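PDB 6LKI: sensor protein kinase HptS from Staphylococcus aureus, which probably acts as the membrane sensor histidine kinase of a two-component system that responds to hexose phosphates, autophosphorylating on histidine before passing the phosphate to a response regulator. Local coordinates for residues Q21-Q26 with R47-L52; L34-H39 with T43-E48; Y61-G66 with F70-Y75; T88-L91 with S96-M99. All coordinates share one frame; numbering follows the deposited sequence.

Contact 1 of 4, residues Q21-Q26 with R47-L52; sequences QTFITQ and RELLKL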
loop_
_atom_site.group_PDB
_atom_site.type_symbol
_atom_site.label_atom_id
_atom_site.label_comp_id
_atom_site.label_asym_id
_atom_site.label_seq_id
_atom_site.Cartn_x
_atom_site.Cartn_y
_atom_site.Cartn_z
ATOM N N GLN B 21 -13.791 -13.346 15.648
ATOM C CA GLN B 21 -14.595 -13.850 14.538
ATOM C C GLN B 21 -16.086 -13.729 14.830
ATOM O O GLN B 21 -16.874 -13.381 13.941
ATOM C CB GLN B 21 -14.223 -15.302 14.237
ATOM C CG GLN B 21 -12.768 -15.502 13.832
ATOM C CD GLN B 21 -12.440 -14.895 12.479
ATOM O OE1 GLN B 21 -13.332 -14.519 11.717
ATOM N NE2 GLN B 21 -11.152 -14.802 12.170
ATOM N N THR B 22 -16.462 -14.009 16.068
ATOM C CA THR B 22 -17.837 -13.889 16.475
ATOM C C THR B 22 -18.287 -12.462 16.404
ATOM O O THR B 22 -19.357 -12.196 15.994
ATOM C CB THR B 22 -18.052 -14.390 17.901
ATOM O OG1 THR B 22 -17.729 -15.750 17.993
ATOM C CG2 THR B 22 -19.461 -14.217 18.326
ATOM N N PHE B 23 -17.439 -11.557 16.824
ATOM C CA PHE B 23 -17.700 -10.140 16.709
ATOM C C PHE B 23 -18.006 -9.754 15.265
ATOM O O PHE B 23 -18.946 -9.095 15.002
ATOM C CB PHE B 23 -16.532 -9.339 17.285
ATOM C CG PHE B 23 -16.576 -7.870 16.974
ATOM C CD1 PHE B 23 -17.159 -7.004 17.826
ATOM C CD2 PHE B 23 -16.008 -7.374 15.837
ATOM C CE1 PHE B 23 -17.195 -5.668 17.551
ATOM C CE2 PHE B 23 -16.029 -6.049 15.548
ATOM C CZ PHE B 23 -16.641 -5.192 16.401
ATOM N N ILE B 24 -17.195 -10.223 14.351
ATOM C CA ILE B 24 -17.386 -9.920 12.963
ATOM C C ILE B 24 -18.727 -10.430 12.455
ATOM O O ILE B 24 -19.446 -9.731 11.824
ATOM C CB ILE B 24 -16.243 -10.447 12.121
ATOM C CG1 ILE B 24 -14.983 -9.721 12.476
ATOM C CG2 ILE B 24 -16.504 -10.162 10.683
ATOM C CD1 ILE B 24 -15.094 -8.246 12.261
ATOM N N THR B 25 -19.033 -11.666 12.750
ATOM C CA THR B 25 -20.262 -12.260 12.314
ATOM C C THR B 25 -21.469 -11.500 12.818
ATOM O O THR B 25 -22.368 -11.222 12.100
ATOM C CB THR B 25 -20.298 -13.701 12.782
ATOM O OG1 THR B 25 -19.218 -14.401 12.200
ATOM C CG2 THR B 25 -21.510 -14.319 12.364
ATOM N N GLN B 26 -21.444 -11.109 14.066
ATOM C CA GLN B 26 -22.587 -10.443 14.678
ATOM C C GLN B 26 -22.686 -8.967 14.317
ATOM O O GLN B 26 -23.724 -8.353 14.589
ATOM C CB GLN B 26 -22.529 -10.604 16.199
ATOM C CG GLN B 26 -22.663 -12.049 16.659
ATOM C CD GLN B 26 -22.604 -12.202 18.166
ATOM O OE1 GLN B 26 -22.042 -11.360 18.867
ATOM N NE2 GLN B 26 -23.184 -13.283 18.672
ATOM N N ARG B 47 -16.669 2.842 19.116
ATOM C CA ARG B 47 -17.187 2.291 20.366
ATOM C C ARG B 47 -17.209 0.769 20.331
ATOM O O ARG B 47 -16.834 0.113 21.311
ATOM C CB ARG B 47 -18.587 2.841 20.643
ATOM C CG ARG B 47 -18.612 4.281 21.135
ATOM C CD ARG B 47 -20.032 4.825 21.146
ATOM N NE ARG B 47 -20.101 6.188 21.666
ATOM C CZ ARG B 47 -21.200 6.936 21.649
ATOM N NH1 ARG B 47 -22.324 6.452 21.138
ATOM N NH2 ARG B 47 -21.175 8.168 22.140
ATOM N N GLU B 48 -17.645 0.187 19.210
ATOM C CA GLU B 48 -17.706 -1.267 19.109
ATOM C C GLU B 48 -16.312 -1.882 19.080
ATOM O O GLU B 48 -16.072 -2.918 19.712
ATOM C CB GLU B 48 -18.497 -1.672 17.864
ATOM C CG GLU B 48 -19.955 -1.249 17.901
ATOM C CD GLU B 48 -20.680 -1.786 19.118
ATOM O OE1 GLU B 48 -20.666 -3.018 19.322
ATOM O OE2 GLU B 48 -21.256 -0.975 19.876
ATOM N N LEU B 49 -15.380 -1.257 18.355
ATOM C CA LEU B 49 -14.028 -1.802 18.261
ATOM C C LEU B 49 -13.293 -1.701 19.593
ATOM O O LEU B 49 -12.621 -2.652 20.010
ATOM C CB LEU B 49 -13.248 -1.084 17.158
ATOM C CG LEU B 49 -13.674 -1.375 15.716
ATOM C CD1 LEU B 49 -12.925 -0.479 14.741
ATOM C CD2 LEU B 49 -13.460 -2.842 15.368
ATOM N N LEU B 50 -13.404 -0.560 20.275
ATOM C CA LEU B 50 -12.767 -0.426 21.580
ATOM C C LEU B 50 -13.412 -1.339 22.615
ATOM O O LEU B 50 -12.727 -1.827 23.523
ATOM C CB LEU B 50 -12.813 1.031 22.040
ATOM C CG LEU B 50 -11.850 1.951 21.287
ATOM C CD1 LEU B 50 -12.161 3.413 21.565
ATOM C CD2 LEU B 50 -10.411 1.628 21.657
ATOM N N LYS B 51 -14.719 -1.586 22.500
ATOM C CA LYS B 51 -15.364 -2.550 23.385
ATOM C C LYS B 51 -14.797 -3.947 23.172
ATOM O O LYS B 51 -14.541 -4.676 24.137
ATOM C CB LYS B 51 -16.876 -2.539 23.160
ATOM C CG LYS B 51 -17.657 -3.438 24.103
ATOM C CD LYS B 51 -19.155 -3.226 23.945
ATOM C CE LYS B 51 -19.527 -1.765 24.153
ATOM N NZ LYS B 51 -20.969 -1.510 23.887
ATOM N N LEU B 52 -14.585 -4.332 21.911
ATOM C CA LEU B 52 -14.022 -5.645 21.613
ATOM C C LEU B 52 -12.586 -5.758 22.108
ATOM O O LEU B 52 -12.197 -6.793 22.663
ATOM C CB LEU B 52 -14.090 -5.911 20.110
ATOM C CG LEU B 52 -13.334 -7.137 19.591
ATOM C CD1 LEU B 52 -14.064 -8.418 19.974
ATOM C CD2 LEU B 52 -13.134 -7.053 18.085
#
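The carbonyl oxygen of Glu48 serves both sides of this helix pair: within its own helix it accepts the backbone N-H of Leu52, Glu48 O to Leu52 N being 3.0 Å, and across the gap it meets the ring of Phe23, with Phe23 CE1 3.7 Å from Glu48 O. The ring approaches that oxygen obliquely. It reaches so far because Phe23 CG stands anti to the backbone N (chi1 169°), which carries the phenyl group out of helix 2-31 toward helix 39-55. One face of the ring is then taken by Leu52, whose CD2 methyl lies 3.8 Å from the centroid of the Phe23 ring and 17° off its normal, a CH-pi contact displaced slightly toward the rim. Leu52 CD1 keeps to the root of the ring, 3.8 Å from Phe23 CB. At the far end Leu49 crosses at about a right angle, and its CD2 methyl touches Phe23 CZ at 4.1 Å. Segments 21-26 and 47-52 run nearly antiparallel, 156° between their directions, and their helices lie against the antiparallel sheet of a domain consistent with the membrane-distal half of a Cache-type sensor. The axes of the two segments come no closer than 11.6 Å, a wide spacing that the one aromatic side chain spans. Leu49 also packs on Tyr62 and Leu100 of the sheet, while Ile24, the neighbour of Phe23, rests on His89, Leu91 and Leu100. At the polar rim the imidazole of His27 stacks on Phe23, bonding through ND1 to Phe23 O and through NE2 to Glu48 OE1, so it fixes the glutamate beside the ring.

Contact 2 of 4, residues L34-H39 with T43-E48; sequences LDLTNH and TATKRE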
loop_
_atom_site.group_PDB
_atom_site.type_symbol
_atom_site.label_atom_id
_atom_site.label_comp_id
_atom_site.label_asym_id
_atom_site.label_seq_id
_atom_site.Cartn_x
_atom_site.Cartn_y
_atom_site.Cartn_z
ATOM N N LEU B 34 -23.622 1.528 8.575
ATOM C CA LEU B 34 -22.783 2.590 9.116
ATOM C C LEU B 34 -22.002 3.257 7.991
ATOM O O LEU B 34 -21.237 2.595 7.282
ATOM C CB LEU B 34 -21.835 2.039 10.181
ATOM C CG LEU B 34 -22.518 1.528 11.453
ATOM C CD1 LEU B 34 -21.513 0.874 12.389
ATOM C CD2 LEU B 34 -23.253 2.658 12.155
ATOM N N ASP B 35 -22.199 4.565 7.836
ATOM C CA ASP B 35 -21.495 5.373 6.845
ATOM C C ASP B 35 -20.306 6.031 7.538
ATOM O O ASP B 35 -20.479 6.958 8.335
ATOM C CB ASP B 35 -22.440 6.412 6.239
ATOM C CG ASP B 35 -21.783 7.262 5.159
ATOM O OD1 ASP B 35 -20.554 7.170 4.960
ATOM O OD2 ASP B 35 -22.512 8.035 4.502
ATOM N N LEU B 36 -19.099 5.563 7.221
ATOM C CA LEU B 36 -17.900 6.042 7.897
ATOM C C LEU B 36 -17.438 7.411 7.413
ATOM O O LEU B 36 -16.388 7.885 7.860
ATOM C CB LEU B 36 -16.769 5.019 7.747
ATOM C CG LEU B 36 -17.045 3.668 8.417
ATOM C CD1 LEU B 36 -15.773 2.846 8.546
ATOM C CD2 LEU B 36 -17.704 3.860 9.780
ATOM N N THR B 37 -18.180 8.056 6.514
ATOM C CA THR B 37 -18.004 9.480 6.269
ATOM C C THR B 37 -18.878 10.328 7.181
ATOM O O THR B 37 -18.749 11.558 7.179
ATOM C CB THR B 37 -18.308 9.821 4.806
ATOM O OG1 THR B 37 -19.685 9.544 4.522
ATOM C CG2 THR B 37 -17.424 9.006 3.872
ATOM N N ASN B 38 -19.759 9.696 7.951
ATOM C CA ASN B 38 -20.600 10.363 8.933
ATOM C C ASN B 38 -19.973 10.190 10.310
ATOM O O ASN B 38 -19.678 9.063 10.724
ATOM C CB ASN B 38 -22.016 9.783 8.902
ATOM C CG ASN B 38 -22.948 10.453 9.888
ATOM O OD1 ASN B 38 -22.844 10.244 11.094
ATOM N ND2 ASN B 38 -23.874 11.256 9.377
ATOM N N HIS B 39 -19.770 11.303 11.018
ATOM C CA HIS B 39 -19.016 11.245 12.267
ATOM C C HIS B 39 -19.781 10.513 13.366
ATOM O O HIS B 39 -19.158 9.964 14.282
ATOM C CB HIS B 39 -18.630 12.656 12.716
ATOM C CG HIS B 39 -19.760 13.442 13.305
ATOM N ND1 HIS B 39 -20.107 13.364 14.637
ATOM C CD2 HIS B 39 -20.613 14.332 12.745
ATOM C CE1 HIS B 39 -21.130 14.167 14.870
ATOM N NE2 HIS B 39 -21.456 14.766 13.739
ATOM N N THR B 43 -18.063 7.282 15.309
ATOM C CA THR B 43 -18.069 7.117 16.758
ATOM C C THR B 43 -18.687 5.782 17.157
ATOM O O THR B 43 -18.172 5.092 18.045
ATOM C CB THR B 43 -18.824 8.275 17.414
ATOM O OG1 THR B 43 -18.159 9.509 17.119
ATOM C CG2 THR B 43 -18.891 8.087 18.924
ATOM N N ALA B 44 -19.786 5.398 16.504
ATOM C CA ALA B 44 -20.417 4.121 16.818
ATOM C C ALA B 44 -19.488 2.954 16.504
ATOM O O ALA B 44 -19.454 1.962 17.241
ATOM C CB ALA B 44 -21.734 3.980 16.053
ATOM N N THR B 45 -18.720 3.061 15.417
ATOM C CA THR B 45 -17.797 1.989 15.058
ATOM C C THR B 45 -16.618 1.931 16.021
ATOM O O THR B 45 -16.201 0.842 16.434
ATOM C CB THR B 45 -17.311 2.174 13.621
ATOM O OG1 THR B 45 -18.438 2.239 12.739
ATOM C CG2 THR B 45 -16.420 1.013 13.206
ATOM N N LYS B 46 -16.066 3.091 16.388
ATOM C CA LYS B 46 -14.983 3.118 17.367
ATOM C C LYS B 46 -15.434 2.541 18.705
ATOM O O LYS B 46 -14.675 1.826 19.369
ATOM C CB LYS B 46 -14.471 4.547 17.546
ATOM C CG LYS B 46 -13.648 5.074 16.381
ATOM C CD LYS B 46 -13.232 6.521 16.617
ATOM C CE LYS B 46 -12.358 7.040 15.485
ATOM N NZ LYS B 46 -12.002 8.476 15.671
ATOM N N ARG B 47 -16.669 2.842 19.116
ATOM C CA ARG B 47 -17.187 2.291 20.366
ATOM C C ARG B 47 -17.209 0.769 20.331
ATOM O O ARG B 47 -16.834 0.113 21.311
ATOM C CB ARG B 47 -18.587 2.841 20.643
ATOM C CG ARG B 47 -18.612 4.281 21.135
ATOM C CD ARG B 47 -20.032 4.825 21.146
ATOM N NE ARG B 47 -20.101 6.188 21.666
ATOM C CZ ARG B 47 -21.200 6.936 21.649
ATOM N NH1 ARG B 47 -22.324 6.452 21.138
ATOM N NH2 ARG B 47 -21.175 8.168 22.140
ATOM N N GLU B 48 -17.645 0.187 19.210
ATOM C CA GLU B 48 -17.706 -1.267 19.109
ATOM C C GLU B 48 -16.312 -1.882 19.080
ATOM O O GLU B 48 -16.072 -2.918 19.712
ATOM C CB GLU B 48 -18.497 -1.672 17.864
ATOM C CG GLU B 48 -19.955 -1.249 17.901
ATOM C CD GLU B 48 -20.680 -1.786 19.118
ATOM O OE1 GLU B 48 -20.666 -3.018 19.322
ATOM O OE2 GLU B 48 -21.256 -0.975 19.876
HETATM O O HOH W 1 -20.197 11.541 16.988
#
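Leu34 turns its CG anti to the carbonyl carbon (chi1 -66°), and Thr45 does the same with OG1 (chi1 -56°), which sets the hydroxyl beside its own backbone N and facing the incoming leucines. Two methyls close on that oxygen: Leu34 CD1 lies 3.4 Å from Thr45 OG1 and Leu36 CD2 is 3.5 Å from the same Thr45 OG1. Leu34 slides past Thr45 in the opposite direction, whereas Leu36 crosses it at about a right angle. Between these apolar groups the buried hydroxyl finds its polar partner one turn back in the helix, at the carbonyl of Asp41. Leu34 also brings its other methyl up to Ala44, at longer range, and Leu36 continues inward onto Leu64 of the sheet. At the outer rim, Thr43 N donates to His39 O over 3.1 Å, with an N-H...O angle of 164°, closing the first turn of helix 39-55. A water spans the side chains above it, 3.0 Å from His39 ND1 and 2.9 Å from Thr43 OG1. The loop itself is braced from within. Asp35 OD1 takes two bonds from the same face of its carboxylate, Thr37 N at 3.0 Å and Thr37 OG1 at 2.6 Å from Asp35 OD1, while the backbone N-H of Asp35 is held by the carboxylate of Asp41. The same residues form a type I turn from Asp35 to Asn38, which the Asx turn of Asp35 overlaps, and Asn38 is the N-cap of the helix: a compact connection between two helices, folded back on the one it starts.

Contact 3 of 4, residues Y61-G66 with F70-Y75; sequences YYELSG and FITNNY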
loop_
_atom_site.group_PDB
_atom_site.type_symbol
_atom_site.label_atom_id
_atom_site.label_comp_id
_atom_site.label_asym_id
_atom_site.label_seq_id
_atom_site.Cartn_x
_atom_site.Cartn_y
_atom_site.Cartn_z
ATOM N N TYR B 61 -4.287 -3.905 18.971
ATOM C CA TYR B 61 -4.451 -2.664 18.228
ATOM C C TYR B 61 -5.179 -2.969 16.930
ATOM O O TYR B 61 -4.826 -3.923 16.226
ATOM C CB TYR B 61 -3.099 -2.002 17.945
ATOM C CG TYR B 61 -2.417 -1.509 19.196
ATOM C CD1 TYR B 61 -2.827 -0.335 19.811
ATOM C CD2 TYR B 61 -1.385 -2.232 19.779
ATOM C CE1 TYR B 61 -2.218 0.114 20.966
ATOM C CE2 TYR B 61 -0.769 -1.790 20.934
ATOM C CZ TYR B 61 -1.189 -0.617 21.522
ATOM O OH TYR B 61 -0.583 -0.170 22.672
ATOM N N TYR B 62 -6.198 -2.176 16.622
ATOM C CA TYR B 62 -6.924 -2.328 15.373
ATOM C C TYR B 62 -6.521 -1.238 14.389
ATOM O O TYR B 62 -6.192 -0.113 14.774
ATOM C CB TYR B 62 -8.440 -2.300 15.597
ATOM C CG TYR B 62 -8.972 -1.054 16.282
ATOM C CD1 TYR B 62 -9.203 0.117 15.567
ATOM C CD2 TYR B 62 -9.267 -1.061 17.638
ATOM C CE1 TYR B 62 -9.695 1.253 16.192
ATOM C CE2 TYR B 62 -9.762 0.065 18.269
ATOM C CZ TYR B 62 -9.973 1.219 17.544
ATOM O OH TYR B 62 -10.463 2.341 18.172
ATOM N N GLU B 63 -6.535 -1.597 13.109
ATOM C CA GLU B 63 -6.366 -0.652 12.010
ATOM C C GLU B 63 -7.532 -0.865 11.055
ATOM O O GLU B 63 -7.648 -1.931 10.441
ATOM C CB GLU B 63 -5.024 -0.847 11.299
ATOM C CG GLU B 63 -3.817 -0.387 12.107
ATOM C CD GLU B 63 -2.541 -0.342 11.282
ATOM O OE1 GLU B 63 -2.556 -0.826 10.132
ATOM O OE2 GLU B 63 -1.523 0.179 11.785
ATOM N N LEU B 64 -8.410 0.128 10.955
ATOM C CA LEU B 64 -9.549 0.097 10.044
ATOM C C LEU B 64 -9.229 1.036 8.889
ATOM O O LEU B 64 -9.239 2.261 9.056
ATOM C CB LEU B 64 -10.836 0.505 10.757
ATOM C CG LEU B 64 -12.142 0.314 9.984
ATOM C CD1 LEU B 64 -12.339 -1.147 9.600
ATOM C CD2 LEU B 64 -13.322 0.825 10.799
ATOM N N SER B 65 -8.941 0.464 7.723
ATOM C CA SER B 65 -8.412 1.213 6.590
ATOM C C SER B 65 -9.434 1.262 5.465
ATOM O O SER B 65 -9.967 0.225 5.055
ATOM C CB SER B 65 -7.108 0.591 6.089
ATOM O OG SER B 65 -6.150 0.514 7.131
ATOM N N GLY B 66 -9.694 2.467 4.966
ATOM C CA GLY B 66 -10.541 2.656 3.814
ATOM C C GLY B 66 -9.953 3.696 2.884
ATOM O O GLY B 66 -8.854 4.208 3.111
ATOM N N PHE B 70 -8.157 6.332 7.830
ATOM C CA PHE B 70 -7.370 5.464 8.701
ATOM C C PHE B 70 -7.860 5.627 10.132
ATOM O O PHE B 70 -7.735 6.711 10.710
ATOM C CB PHE B 70 -5.877 5.800 8.593
ATOM C CG PHE B 70 -4.978 4.858 9.344
ATOM C CD1 PHE B 70 -4.871 3.529 8.968
ATOM C CD2 PHE B 70 -4.229 5.306 10.420
ATOM C CE1 PHE B 70 -4.040 2.663 9.657
ATOM C CE2 PHE B 70 -3.397 4.447 11.112
ATOM C CZ PHE B 70 -3.302 3.124 10.729
ATOM N N ILE B 71 -8.412 4.556 10.700
ATOM C CA ILE B 71 -8.986 4.561 12.042
ATOM C C ILE B 71 -8.234 3.536 12.879
ATOM O O ILE B 71 -8.159 2.358 12.505
ATOM C CB ILE B 71 -10.493 4.253 12.017
ATOM C CG1 ILE B 71 -11.261 5.404 11.364
ATOM C CG2 ILE B 71 -11.015 3.973 13.421
ATOM C CD1 ILE B 71 -12.694 5.059 11.010
ATOM N N THR B 72 -7.685 3.975 14.010
ATOM C CA THR B 72 -6.845 3.103 14.819
ATOM C C THR B 72 -6.884 3.552 16.274
ATOM O O THR B 72 -7.171 4.712 16.581
ATOM C CB THR B 72 -5.397 3.092 14.303
ATOM O OG1 THR B 72 -4.634 2.111 15.017
ATOM C CG2 THR B 72 -4.750 4.461 14.481
ATOM N N ASN B 73 -6.601 2.608 17.172
ATOM C CA ASN B 73 -6.340 2.914 18.571
ATOM C C ASN B 73 -4.851 2.884 18.893
ATOM O O ASN B 73 -4.477 2.920 20.070
ATOM C CB ASN B 73 -7.093 1.946 19.487
ATOM C CG ASN B 73 -6.557 0.534 19.408
ATOM O OD1 ASN B 73 -6.149 0.077 18.344
ATOM N ND2 ASN B 73 -6.555 -0.166 20.538
ATOM N N ASN B 74 -4.000 2.805 17.871
ATOM C CA ASN B 74 -2.549 2.865 18.043
ATOM C C ASN B 74 -2.120 4.334 18.081
ATOM O O ASN B 74 -1.433 4.850 17.199
ATOM C CB ASN B 74 -1.859 2.090 16.926
ATOM C CG ASN B 74 -0.353 2.029 17.089
ATOM O OD1 ASN B 74 0.185 2.322 18.155
ATOM N ND2 ASN B 74 0.338 1.638 16.022
ATOM N N TYR B 75 -2.554 5.011 19.151
ATOM C CA TYR B 75 -2.394 6.459 19.243
ATOM C C TYR B 75 -0.931 6.872 19.354
ATOM O O TYR B 75 -0.568 7.972 18.922
ATOM C CB TYR B 75 -3.187 7.000 20.434
ATOM C CG TYR B 75 -4.640 6.584 20.438
ATOM C CD1 TYR B 75 -5.532 7.095 19.503
ATOM C CD2 TYR B 75 -5.121 5.679 21.375
ATOM C CE1 TYR B 75 -6.863 6.716 19.501
ATOM C CE2 TYR B 75 -6.450 5.295 21.383
ATOM C CZ TYR B 75 -7.316 5.815 20.444
ATOM O OH TYR B 75 -8.638 5.434 20.451
HETATM O O HOH W 2 -9.992 4.880 17.127
HETATM O O HOH W 3 -1.684 1.850 13.693
#
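Asn73 lays its amide flat on the ring of Tyr62, the two planes only 2° apart, and at the same time its OD1, 3.4 Å above that ring and toward its rim, accepts the backbone N-H of Tyr62, with Asn73 OD1 2.8 Å from Tyr62 N. Both side chains have CG between the backbone N and the carbonyl carbon (chi1 68° for Asn73), a shared torsion that brings the amide over the ring. Next along, Thr72 OG1 donates to Tyr62 O at 2.7 Å and accepts the N-H of Asn74 in an ST turn. Regular ladder bonding belongs to Leu64 and Ile71, an antiparallel hydrogen-bonded pair: Leu64 N reaches Ile71 O at 2.7 Å and Ile71 N reaches Leu64 O at 2.9 Å. Toward the hairpin turn, the edge of Phe70 meets the carboxylate of Glu63, Phe70 CZ lying 3.6 Å from Glu63 CD with the planes 77° apart. A water joins Glu63 OE2 to Thr72 OG1 and to Asn74 ND2, which also binds Leu78 O. Tyr62 then packs on Leu49, Leu50 and Ile53 of helix 39-55. Where the short edge strand 69-72 gives way to loop, side-chain amide and hydroxyl thus take over from the backbone, so both the N-H and the C=O of buried Tyr62 still find partners.

Contact 4 of 4, residues T88-L91 with S96-M99; sequences THQL and STYM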
loop_
_atom_site.group_PDB
_atom_site.type_symbol
_atom_site.label_atom_id
_atom_site.label_comp_id
_atom_site.label_asym_id
_atom_site.label_seq_id
_atom_site.Cartn_x
_atom_site.Cartn_y
_atom_site.Cartn_z
ATOM N N THR B 88 -7.458 -10.551 9.888
ATOM C CA THR B 88 -7.711 -9.645 8.778
ATOM C C THR B 88 -9.123 -9.898 8.272
ATOM O O THR B 88 -9.511 -11.053 8.070
ATOM C CB THR B 88 -6.697 -9.849 7.643
ATOM O OG1 THR B 88 -5.365 -9.741 8.161
ATOM C CG2 THR B 88 -6.897 -8.812 6.548
ATOM N N HIS B 89 -9.891 -8.827 8.082
ATOM C CA HIS B 89 -11.260 -8.946 7.601
ATOM C C HIS B 89 -11.539 -7.865 6.569
ATOM O O HIS B 89 -11.146 -6.709 6.746
ATOM C CB HIS B 89 -12.273 -8.841 8.752
ATOM C CG HIS B 89 -12.295 -10.038 9.651
ATOM N ND1 HIS B 89 -11.498 -10.144 10.770
ATOM C CD2 HIS B 89 -13.017 -11.183 9.593
ATOM C CE1 HIS B 89 -11.727 -11.301 11.365
ATOM N NE2 HIS B 89 -12.645 -11.950 10.671
ATOM N N GLN B 90 -12.211 -8.253 5.488
ATOM C CA GLN B 90 -12.699 -7.318 4.480
ATOM C C GLN B 90 -14.170 -7.056 4.781
ATOM O O GLN B 90 -15.006 -7.958 4.657
ATOM C CB GLN B 90 -12.505 -7.878 3.071
ATOM C CG GLN B 90 -12.880 -6.911 1.958
ATOM C CD GLN B 90 -12.289 -7.305 0.613
ATOM O OE1 GLN B 90 -11.311 -8.048 0.543
ATOM N NE2 GLN B 90 -12.883 -6.799 -0.462
ATOM N N LEU B 91 -14.485 -5.828 5.186
ATOM C CA LEU B 91 -15.799 -5.491 5.716
ATOM C C LEU B 91 -16.507 -4.504 4.801
ATOM O O LEU B 91 -15.908 -3.529 4.337
ATOM C CB LEU B 91 -15.684 -4.896 7.124
ATOM C CG LEU B 91 -14.920 -5.732 8.153
ATOM C CD1 LEU B 91 -14.763 -4.958 9.454
ATOM C CD2 LEU B 91 -15.626 -7.058 8.395
ATOM N N SER B 96 -18.428 2.283 1.709
ATOM C CA SER B 96 -17.294 1.693 1.005
ATOM C C SER B 96 -16.866 0.436 1.753
ATOM O O SER B 96 -17.425 0.085 2.796
ATOM C CB SER B 96 -16.138 2.689 0.884
ATOM O OG SER B 96 -15.049 2.130 0.172
ATOM N N THR B 97 -15.862 -0.241 1.201
ATOM C CA THR B 97 -15.270 -1.416 1.825
ATOM C C THR B 97 -14.050 -0.999 2.637
ATOM O O THR B 97 -13.224 -0.210 2.166
ATOM C CB THR B 97 -14.879 -2.448 0.764
ATOM O OG1 THR B 97 -16.045 -3.164 0.340
ATOM C CG2 THR B 97 -13.858 -3.436 1.314
ATOM N N TYR B 98 -13.947 -1.520 3.855
ATOM C CA TYR B 98 -12.837 -1.225 4.746
ATOM C C TYR B 98 -12.148 -2.519 5.155
ATOM O O TYR B 98 -12.791 -3.562 5.311
ATOM C CB TYR B 98 -13.311 -0.469 5.995
ATOM C CG TYR B 98 -13.781 0.943 5.718
ATOM C CD1 TYR B 98 -15.000 1.182 5.093
ATOM C CD2 TYR B 98 -13.008 2.036 6.086
ATOM C CE1 TYR B 98 -15.431 2.470 4.838
ATOM C CE2 TYR B 98 -13.429 3.328 5.833
ATOM C CZ TYR B 98 -14.641 3.539 5.210
ATOM O OH TYR B 98 -15.064 4.824 4.961
ATOM N N MET B 99 -10.831 -2.445 5.318
ATOM C CA MET B 99 -10.036 -3.570 5.792
ATOM C C MET B 99 -9.771 -3.396 7.281
ATOM O O MET B 99 -9.312 -2.334 7.713
ATOM C CB MET B 99 -8.714 -3.674 5.029
ATOM C CG MET B 99 -8.862 -3.964 3.540
ATOM S SD MET B 99 -9.742 -5.503 3.197
ATOM C CE MET B 99 -8.711 -6.686 4.058
HETATM O O HOH W 4 -15.616 -5.904 -0.238
#
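Leu91 and Tyr98 make the tight end of this pairing, whereas Gln90 and Thr97, on the other face, meet partly through water. Leu91 N sits 2.8 Å from Tyr98 O and Tyr98 N sits 2.8 Å from Leu91 O, both donors arriving close to the line of the carbonyl they bind; the two residues are an antiparallel hydrogen-bonded pair. The CA of Thr97 adds a C-H...O contact to Leu91 O. On the face of Leu91 and Tyr98, Leu91 is buried against Ile24 and Phe31 of helix 2-31, while the ring of Tyr98 turns away from its partner strand to meet Phe93 edge-to-face, its hydroxyl bonded to Gln69 and Asn95. These strands, 84-92 and 97-106, form the hairpin that supplies the last two of the four antiparallel strands of this sheet, ordered 2-1-4-3, with 84-92 at the edge. On the other face Met99, bent at both chi2 (-59°) and chi3 (-58°), crosses its neighbours at a slant: Met99 SD is 3.6 Å from Gln90 CB, and Met99 CE is 3.7 Å from Thr88 CG2 and 3.6 Å from His89 O. Gln90 stretches past the sulfur, its CG 3.7 Å from Thr97 CG2, and carries its amide beyond this apolar patch. There a water lies 2.9 Å from Gln90 NE2 and 2.8 Å from Thr97 OG1. The same Gln90 NE2 donates to a backbone group of the other subunit, whose side chains also pack on Gln90, Thr97 and Met99.

Contacts 1 and 2 share helix 39-55, the first gripping its middle through a buried aromatic and leucines, the second its start through a part-buried loop with a water and turn bonds at the rim. Contacts 3 and 4 are the two hairpins of one sheet, and their inner strands 59-66 and 97-106 are neighbours, joined by a bond from Met99 N to Ser65 O. Contact 3 ends in side-chain substitutes for backbone bonds; contact 4 keeps regular pairing and puts its Gln90, Thr97 and Met99 face against the other subunit. Leu64 of contact 3 ties the layers together, touching Leu36 and Thr45 of contact 2 as well as Leu49 of contact 1.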